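Local structure of aspartate aminotransferase (Thermotoga maritima, 1O4S) at residues M27-K32 and R343-K348; A31-L36 and V43-A48; S137-I142 and G147-V152. The protein catalyses the reversible, pyridoxal-phosphate-dependent transfer of an amino group from L-aspartate to 2-oxoglutarate, yielding oxaloacetate and L-glutamate. One frame throughout, in Å; residues are numbered along the deposited sequence.

Interaction 1. Residues M27-K32 and R343-K348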
loop_
_atom_site.group_PDB
_atom_site.type_symbol
_atom_site.label_atom_id
_atom_site.label_comp_id
_atom_site.label_asym_id
_atom_site.label_seq_id
_atom_site.Cartn_x
_atom_site.Cartn_y
_atom_site.Cartn_z
ATOM N N MET B 27 -16.798 10.716 9.732
ATOM C CA MET B 27 -15.790 11.776 9.526
ATOM C C MET B 27 -16.191 13.109 10.188
ATOM O O MET B 27 -15.335 13.870 10.642
ATOM C CB MET B 27 -15.509 11.991 8.019
ATOM C CG MET B 27 -14.221 11.258 7.513
ATOM S SD MET B 27 -14.116 10.966 5.663
ATOM C CE MET B 27 -12.562 9.889 5.585
ATOM N N GLU B 28 -17.490 13.374 10.246
ATOM C CA GLU B 28 -18.002 14.597 10.863
ATOM C C GLU B 28 -17.919 14.489 12.409
ATOM O O GLU B 28 -17.521 15.443 13.080
ATOM C CB GLU B 28 -19.435 14.895 10.388
ATOM C CG GLU B 28 -19.604 15.000 8.862
ATOM C CD GLU B 28 -19.967 13.673 8.149
ATOM O OE1 GLU B 28 -20.040 12.598 8.814
ATOM O OE2 GLU B 28 -20.193 13.698 6.899
ATOM N N LEU B 29 -18.251 13.316 12.952
ATOM C CA LEU B 29 -18.193 13.081 14.406
ATOM C C LEU B 29 -16.773 13.142 14.978
ATOM O O LEU B 29 -16.586 13.622 16.089
ATOM C CB LEU B 29 -18.875 11.757 14.796
ATOM C CG LEU B 29 -20.393 11.894 14.984
ATOM C CD1 LEU B 29 -21.062 10.552 14.898
ATOM C CD2 LEU B 29 -20.752 12.566 16.313
ATOM N N ASP B 30 -15.779 12.682 14.216
ATOM C CA ASP B 30 -14.365 12.764 14.632
ATOM C C ASP B 30 -13.858 14.209 14.648
ATOM O O ASP B 30 -13.119 14.606 15.554
ATOM C CB ASP B 30 -13.480 11.932 13.699
ATOM C CG ASP B 30 -13.781 10.444 13.779
ATOM O OD1 ASP B 30 -13.578 9.761 12.741
ATOM O OD2 ASP B 30 -14.226 9.875 14.818
ATOM N N ALA B 31 -14.271 14.974 13.633
ATOM C CA ALA B 31 -13.992 16.407 13.541
ATOM C C ALA B 31 -14.651 17.161 14.700
ATOM O O ALA B 31 -14.066 18.090 15.252
ATOM C CB ALA B 31 -14.486 16.960 12.201
ATOM N N LYS B 32 -15.861 16.741 15.057
ATOM C CA LYS B 32 -16.571 17.309 16.190
ATOM C C LYS B 32 -15.824 17.040 17.518
ATOM O O LYS B 32 -15.652 17.949 18.326
ATOM C CB LYS B 32 -18.004 16.790 16.238
ATOM C CG LYS B 32 -18.908 17.314 15.088
ATOM C CD LYS B 32 -20.389 17.154 15.422
ATOM C CE LYS B 32 -21.301 17.270 14.195
ATOM N NZ LYS B 32 -21.444 15.946 13.514
ATOM N N ARG B 343 -25.322 13.992 20.213
ATOM C CA ARG B 343 -25.806 14.617 21.425
ATOM C C ARG B 343 -24.960 14.252 22.626
ATOM O O ARG B 343 -24.680 15.088 23.463
ATOM C CB ARG B 343 -27.241 14.183 21.683
ATOM C CG ARG B 343 -28.227 14.708 20.657
ATOM C CD ARG B 343 -29.657 14.186 20.805
ATOM N NE ARG B 343 -30.379 14.392 19.537
ATOM C CZ ARG B 343 -31.239 15.383 19.271
ATOM N NH1 ARG B 343 -31.564 16.297 20.195
ATOM N NH2 ARG B 343 -31.802 15.443 18.062
ATOM N N LEU B 344 -24.575 12.988 22.710
ATOM C CA LEU B 344 -23.738 12.507 23.794
ATOM C C LEU B 344 -22.391 13.214 23.704
ATOM O O LEU B 344 -21.836 13.634 24.715
ATOM C CB LEU B 344 -23.568 10.988 23.711
ATOM C CG LEU B 344 -22.710 10.324 24.790
ATOM C CD1 LEU B 344 -23.442 10.222 26.095
ATOM C CD2 LEU B 344 -22.299 8.957 24.336
ATOM N N LEU B 345 -21.871 13.360 22.496
ATOM C CA LEU B 345 -20.657 14.132 22.313
ATOM C C LEU B 345 -20.816 15.585 22.739
ATOM O O LEU B 345 -20.009 16.087 23.500
ATOM C CB LEU B 345 -20.165 14.067 20.878
ATOM C CG LEU B 345 -18.847 14.810 20.608
ATOM C CD1 LEU B 345 -17.669 14.257 21.459
ATOM C CD2 LEU B 345 -18.507 14.750 19.135
ATOM N N GLU B 346 -21.858 16.266 22.265
ATOM C CA GLU B 346 -21.978 17.697 22.517
ATOM C C GLU B 346 -22.334 17.969 23.990
ATOM O O GLU B 346 -21.865 18.943 24.547
ATOM C CB GLU B 346 -22.937 18.372 21.514
ATOM C CG GLU B 346 -24.429 18.332 21.869
ATOM C CD GLU B 346 -25.420 18.573 20.684
ATOM O OE1 GLU B 346 -26.659 18.512 20.936
ATOM O OE2 GLU B 346 -24.992 18.802 19.510
ATOM N N GLU B 347 -23.092 17.082 24.631
ATOM C CA GLU B 347 -23.604 17.336 25.984
ATOM C C GLU B 347 -22.683 16.747 27.079
ATOM O O GLU B 347 -22.476 17.364 28.124
ATOM C CB GLU B 347 -25.050 16.801 26.141
ATOM C CG GLU B 347 -26.067 17.428 25.168
ATOM C CD GLU B 347 -27.493 16.845 25.255
ATOM O OE1 GLU B 347 -27.838 16.223 26.294
ATOM O OE2 GLU B 347 -28.291 17.022 24.281
ATOM N N LYS B 348 -22.172 15.541 26.825
ATOM C CA LYS B 348 -21.393 14.778 27.805
ATOM C C LYS B 348 -19.923 14.641 27.430
ATOM O O LYS B 348 -19.139 14.178 28.244
ATOM C CB LYS B 348 -21.980 13.363 28.009
ATOM C CG LYS B 348 -23.365 13.295 28.679
ATOM C CD LYS B 348 -23.442 14.063 29.997
ATOM C CE LYS B 348 -24.811 13.951 30.595
ATOM N NZ LYS B 348 -24.852 14.535 31.954
#
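Leu-345 reaches from helix 337-348 to helix 27-38 and meets it beside Leu-29 and Lys-32. The close part of the contact belongs to a single methyl group: Leu-345 CD2 lies 3.6 Å from Lys-32 CB and 3.8 Å from the carbonyl O of Leu-29, so it presses on the root of one side chain and on the helix backbone one turn earlier. With Leu-345 CG anti to its backbone N (chi1 -177°), CD2 is set against Lys-32 and Leu-29. Leu-29 starts out pointing past the partner, yet its CD2 bends round to within 4.2 Å of Leu-345 CD2. No hydrogen bond crosses, and the summed buried surface is modest at 114 Å², most of it on Leu-345. Both helices belong to the small domain of a fold-type I aminotransferase, where the N-terminal and C-terminal parts of the chain, here more than 300 residues apart, are brought together. Strand 350-354 packs against both leucines, Leu-345 touching Ala-351 and Leu-29 touching Pro-354; Leu-29 also rests on Cys-341 and Glu-342. The other side of the contact is looser. Beyond its CB the Lys-32 chain leaves Leu-345 and turns at its last torsion (chi4 86°), bringing NZ into a long, weak ion pair with Glu-342. Helix 337-348 presents Glu-346 and Glu-347 to solvent on faces that do not meet helix 27-38, and the CA atoms of Lys-32 and Leu-345, the nearest pair across the contact, remain 8.0 Å apart.

Interaction 2. Residues A31-L36 and V43-A48; sequences AKAKAL and VINLTA
Val-43 holds CG1 anti to its backbone N (chi1 168°), which leaves CG2 beside that N and against helix 27-38, where it lies 3.6 Å from Leu-36 CB. Asn-45, two residues on and within strand 44-45, an outermost strand of its sheet in this chain, also has its CG anti to the backbone N (chi1 -167°), and this sets its amide beside the helix: ND2 is 4.0 Å from Ala-33 CB. The Val-43 CG2 methyl also comes within 4.0 Å of Ala-33 O, so valine and asparagine both meet Ala-33, one at its carbonyl O and one at its CB. The other end of the amide faces its own segment. Asn-45 OD1 accepts from Thr-47 N at 3.0 Å, with an N-H...O angle of 151° and the donor in the carbonyl plane; this is an Asx turn closing the strand of the small domain. An alanine here takes OD1 and ND2 away, which would probably leave Thr-47 N without this acceptor, the turn less fixed and a gap beside Ala-33 CB. From the same turn, Thr-47 O makes a weak hydrogen bond to Arg-365, which by similarity binds L-aspartate. No hydrogen bond crosses the contact, which rests on van der Waals packing, while OD1 of the asparagine serves the turn of its own segment.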
loop_
_atom_site.group_PDB
_atom_site.type_symbol
_atom_site.label_atom_id
_atom_site.label_comp_id
_atom_site.label_asym_id
_atom_site.label_seq_id
_atom_site.Cartn_x
_atom_site.Cartn_y
_atom_site.Cartn_z
ATOM N N ALA B 31 -14.271 14.974 13.633
ATOM C CA ALA B 31 -13.992 16.407 13.541
ATOM C C ALA B 31 -14.651 17.161 14.700
ATOM O O ALA B 31 -14.066 18.090 15.252
ATOM C CB ALA B 31 -14.486 16.960 12.201
ATOM N N LYS B 32 -15.861 16.741 15.057
ATOM C CA LYS B 32 -16.571 17.309 16.190
ATOM C C LYS B 32 -15.824 17.040 17.518
ATOM O O LYS B 32 -15.652 17.949 18.326
ATOM C CB LYS B 32 -18.004 16.790 16.238
ATOM C CG LYS B 32 -18.908 17.314 15.088
ATOM C CD LYS B 32 -20.389 17.154 15.422
ATOM C CE LYS B 32 -21.301 17.270 14.195
ATOM N NZ LYS B 32 -21.444 15.946 13.514
ATOM N N ALA B 33 -15.378 15.806 17.722
ATOM C CA ALA B 33 -14.590 15.435 18.906
ATOM C C ALA B 33 -13.294 16.252 18.995
ATOM O O ALA B 33 -13.039 16.858 20.025
ATOM C CB ALA B 33 -14.285 13.924 18.911
ATOM N N LYS B 34 -12.522 16.298 17.902
ATOM C CA LYS B 34 -11.273 17.083 17.823
ATOM C C LYS B 34 -11.443 18.580 18.096
ATOM O O LYS B 34 -10.556 19.197 18.697
ATOM C CB LYS B 34 -10.601 16.918 16.457
ATOM C CG LYS B 34 -10.066 15.524 16.229
ATOM C CD LYS B 34 -9.598 15.298 14.773
ATOM C CE LYS B 34 -8.873 13.955 14.609
ATOM N NZ LYS B 34 -9.829 12.819 14.360
ATOM N N ALA B 35 -12.571 19.140 17.641
ATOM C CA ALA B 35 -12.913 20.536 17.843
ATOM C C ALA B 35 -13.251 20.838 19.304
ATOM O O ALA B 35 -12.928 21.913 19.812
ATOM C CB ALA B 35 -14.088 20.905 16.968
ATOM N N LEU B 36 -13.946 19.913 19.958
ATOM C CA LEU B 36 -14.210 20.035 21.388
ATOM C C LEU B 36 -12.897 19.993 22.198
ATOM O O LEU B 36 -12.699 20.794 23.112
ATOM C CB LEU B 36 -15.179 18.945 21.848
ATOM C CG LEU B 36 -16.620 19.139 21.366
ATOM C CD1 LEU B 36 -17.413 17.857 21.518
ATOM C CD2 LEU B 36 -17.309 20.296 22.094
ATOM N N VAL B 43 -12.976 15.599 26.507
ATOM C CA VAL B 43 -13.625 14.573 25.703
ATOM C C VAL B 43 -13.027 13.212 26.053
ATOM O O VAL B 43 -11.815 13.029 25.942
ATOM C CB VAL B 43 -13.431 14.829 24.177
ATOM C CG1 VAL B 43 -13.836 13.615 23.350
ATOM C CG2 VAL B 43 -14.210 16.076 23.738
ATOM N N ILE B 44 -13.870 12.278 26.488
ATOM C CA ILE B 44 -13.476 10.887 26.591
ATOM C C ILE B 44 -13.871 10.217 25.273
ATOM O O ILE B 44 -15.041 10.110 24.934
ATOM C CB ILE B 44 -14.110 10.191 27.824
ATOM C CG1 ILE B 44 -13.830 10.988 29.112
ATOM C CG2 ILE B 44 -13.566 8.769 27.968
ATOM C CD1 ILE B 44 -14.791 10.669 30.244
ATOM N N ASN B 45 -12.870 9.772 24.534
ATOM C CA ASN B 45 -13.051 9.302 23.175
ATOM C C ASN B 45 -12.993 7.797 23.174
ATOM O O ASN B 45 -11.927 7.221 23.262
ATOM C CB ASN B 45 -11.963 9.871 22.239
ATOM C CG ASN B 45 -12.301 9.660 20.745
ATOM O OD1 ASN B 45 -12.688 8.567 20.340
ATOM N ND2 ASN B 45 -12.193 10.732 19.944
ATOM N N LEU B 46 -14.153 7.180 23.047
ATOM C CA LEU B 46 -14.282 5.740 23.017
ATOM C C LEU B 46 -14.576 5.201 21.617
ATOM O O LEU B 46 -15.324 4.225 21.464
ATOM C CB LEU B 46 -15.391 5.346 23.979
ATOM C CG LEU B 46 -15.139 5.938 25.358
ATOM C CD1 LEU B 46 -16.262 5.541 26.273
ATOM C CD2 LEU B 46 -13.756 5.516 25.897
ATOM N N THR B 47 -13.966 5.814 20.608
ATOM C CA THR B 47 -14.123 5.366 19.215
ATOM C C THR B 47 -12.927 4.620 18.645
ATOM O O THR B 47 -13.006 4.146 17.520
ATOM C CB THR B 47 -14.403 6.555 18.262
ATOM O OG1 THR B 47 -13.284 7.462 18.226
ATOM C CG2 THR B 47 -15.615 7.386 18.733
ATOM N N ALA B 48 -11.824 4.519 19.395
ATOM C CA ALA B 48 -10.585 3.997 18.833
ATOM C C ALA B 48 -10.729 2.607 18.238
ATOM O O ALA B 48 -11.405 1.745 18.794
ATOM C CB ALA B 48 -9.441 4.027 19.869
#

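Interaction 3. Residues S137-I142 and G147-V152; sequences SYIPQI and GTVNVV
This is apolar packing of a helix against the strand that follows it, within the beta-alpha-beta unit of strand 127-132, helix 138-144 and strand 148-153 in the large, pyridoxal-phosphate-binding domain of the aminotransferase fold. Strand 148-153 is an outermost strand of the seven-stranded sheet and pairs in parallel with strand 127-132. The axes of helix 138-142 and strand 148-152 approach to 8.4 Å and run nearly antiparallel, at 150°, as expected when a short turn sends the chain back. Val-149 fills the middle: its CG2 lies 3.6 Å from Ile-142 CG2, while its CG1 comes to 4.1 Å from Ile-139 CG1. Ile-139 reaches further along the strand with CD1, which meets Val-151 CG2 at 4.1 Å. The side chains of both isoleucines cross that of Val-149 at about a right angle, methyl on methyl for Ile-142, methylene on methyl for Ile-139. Other faces of the same helix serve different tasks: Tyr-138 touches the cofactor and bonds through OH to Asp-213, and Gln-141 bonds to the backbone O of His-274 of the second subunit. At the turn, a CB on Gly-147 would fall only 3.0 Å from Ile-142 CG2, a tight fit that its absence avoids. There too the one hydrogen bond of the contact forms, Gly-147 N to Ile-142 O at 3.0 Å, with an N-H...O angle of 147° and the donor tilted 29° from the carbonyl plane.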
loop_
_atom_site.group_PDB
_atom_site.type_symbol
_atom_site.label_atom_id
_atom_site.label_comp_id
_atom_site.label_asym_id
_atom_site.label_seq_id
_atom_site.Cartn_x
_atom_site.Cartn_y
_atom_site.Cartn_z
ATOM N N SER B 137 -14.429 -1.044 6.089
ATOM C CA SER B 137 -13.514 -0.994 4.942
ATOM C C SER B 137 -13.727 -2.091 3.918
ATOM O O SER B 137 -13.297 -1.985 2.770
ATOM C CB SER B 137 -12.045 -1.010 5.426
ATOM O OG SER B 137 -11.522 0.321 5.491
ATOM N N TYR B 138 -14.404 -3.155 4.323
ATOM C CA TYR B 138 -14.561 -4.312 3.466
ATOM C C TYR B 138 -15.273 -3.975 2.142
ATOM O O TYR B 138 -14.846 -4.404 1.047
ATOM C CB TYR B 138 -15.362 -5.397 4.196
ATOM C CG TYR B 138 -14.715 -6.050 5.399
ATOM C CD1 TYR B 138 -13.352 -6.362 5.424
ATOM C CD2 TYR B 138 -15.490 -6.409 6.504
ATOM C CE1 TYR B 138 -12.798 -7.002 6.513
ATOM C CE2 TYR B 138 -14.947 -7.034 7.592
ATOM C CZ TYR B 138 -13.607 -7.352 7.596
ATOM O OH TYR B 138 -13.079 -7.998 8.694
ATOM N N ILE B 139 -16.383 -3.257 2.257
ATOM C CA ILE B 139 -17.219 -2.970 1.125
ATOM C C ILE B 139 -16.486 -2.019 0.164
ATOM O O ILE B 139 -16.431 -2.292 -1.022
ATOM C CB ILE B 139 -18.621 -2.453 1.607
ATOM C CG1 ILE B 139 -19.403 -3.659 2.165
ATOM C CG2 ILE B 139 -19.385 -1.760 0.466
ATOM C CD1 ILE B 139 -20.744 -3.336 2.830
ATOM N N PRO B 140 -15.929 -0.918 0.658
ATOM C CA PRO B 140 -15.052 -0.100 -0.176
ATOM C C PRO B 140 -14.037 -0.937 -0.955
ATOM O O PRO B 140 -13.923 -0.716 -2.150
ATOM C CB PRO B 140 -14.396 0.817 0.844
ATOM C CG PRO B 140 -15.550 1.073 1.813
ATOM C CD PRO B 140 -16.134 -0.298 1.983
ATOM N N GLN B 141 -13.399 -1.915 -0.316
ATOM C CA GLN B 141 -12.350 -2.722 -0.963
ATOM C C GLN B 141 -12.919 -3.600 -2.056
ATOM O O GLN B 141 -12.369 -3.686 -3.172
ATOM C CB GLN B 141 -11.611 -3.578 0.058
ATOM C CG GLN B 141 -10.761 -2.804 1.039
ATOM C CD GLN B 141 -10.055 -3.695 2.038
ATOM O OE1 GLN B 141 -10.506 -4.807 2.289
ATOM N NE2 GLN B 141 -8.955 -3.216 2.605
ATOM N N ILE B 142 -14.050 -4.219 -1.761
ATOM C CA ILE B 142 -14.691 -5.096 -2.740
ATOM C C ILE B 142 -15.144 -4.270 -3.929
ATOM O O ILE B 142 -14.942 -4.699 -5.062
ATOM C CB ILE B 142 -15.875 -5.878 -2.109
ATOM C CG1 ILE B 142 -15.338 -6.838 -1.045
ATOM C CG2 ILE B 142 -16.684 -6.593 -3.187
ATOM C CD1 ILE B 142 -16.352 -7.134 0.055
ATOM N N GLY B 147 -15.934 -6.029 -7.532
ATOM C CA GLY B 147 -16.913 -7.000 -7.075
ATOM C C GLY B 147 -18.191 -6.342 -6.629
ATOM O O GLY B 147 -18.289 -5.109 -6.577
ATOM N N THR B 148 -19.192 -7.168 -6.342
ATOM C CA THR B 148 -20.431 -6.705 -5.722
ATOM C C THR B 148 -20.582 -7.396 -4.381
ATOM O O THR B 148 -19.883 -8.343 -4.069
ATOM C CB THR B 148 -21.645 -6.975 -6.601
ATOM O OG1 THR B 148 -21.766 -8.383 -6.826
ATOM C CG2 THR B 148 -21.474 -6.345 -8.007
ATOM N N VAL B 149 -21.479 -6.873 -3.573
ATOM C CA VAL B 149 -21.602 -7.317 -2.208
ATOM C C VAL B 149 -23.034 -7.751 -1.918
ATOM O O VAL B 149 -23.979 -7.083 -2.330
ATOM C CB VAL B 149 -21.204 -6.207 -1.208
ATOM C CG1 VAL B 149 -21.282 -6.745 0.206
ATOM C CG2 VAL B 149 -19.762 -5.692 -1.484
ATOM N N ASN B 150 -23.158 -8.859 -1.189
ATOM C CA ASN B 150 -24.420 -9.295 -0.622
ATOM C C ASN B 150 -24.234 -9.254 0.895
ATOM O O ASN B 150 -23.485 -10.043 1.449
ATOM C CB ASN B 150 -24.774 -10.711 -1.118
ATOM C CG ASN B 150 -26.254 -11.043 -0.989
ATOM O OD1 ASN B 150 -26.983 -10.456 -0.181
ATOM N ND2 ASN B 150 -26.708 -12.018 -1.791
ATOM N N VAL B 151 -24.896 -8.300 1.538
ATOM C CA VAL B 151 -24.800 -8.104 2.981
ATOM C C VAL B 151 -25.864 -8.945 3.653
ATOM O O VAL B 151 -27.055 -8.806 3.360
ATOM C CB VAL B 151 -25.025 -6.633 3.371
ATOM C CG1 VAL B 151 -24.868 -6.449 4.875
ATOM C CG2 VAL B 151 -24.097 -5.710 2.588
ATOM N N VAL B 152 -25.426 -9.835 4.530
ATOM C CA VAL B 152 -26.316 -10.723 5.242
ATOM C C VAL B 152 -26.341 -10.179 6.652
ATOM O O VAL B 152 -25.336 -10.254 7.366
ATOM C CB VAL B 152 -25.823 -12.194 5.213
ATOM C CG1 VAL B 152 -26.671 -13.070 6.121
ATOM C CG2 VAL B 152 -25.835 -12.718 3.784
#

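How the interactions relate
Interactions 1 and 2 load the same helix, 27-38, sharing Ala-31 and Lys-32, and their centres lie 6 Å apart. They merge into one apolar cluster where Leu-345 CG meets Leu-36 CD1 at 3.5 Å. Interaction 1 is buried and joins distant parts of the sequence; interaction 2, partly buried, is local and brings an amide to the same helix. Interaction 3 belongs to the other domain, with its centre about 28 Å from either of theirs and nearer the centre of the chain, yet it too is only partly buried, at a sheet edge. It is the one contact of the three with a backbone hydrogen bond across it, reflecting its tight turn.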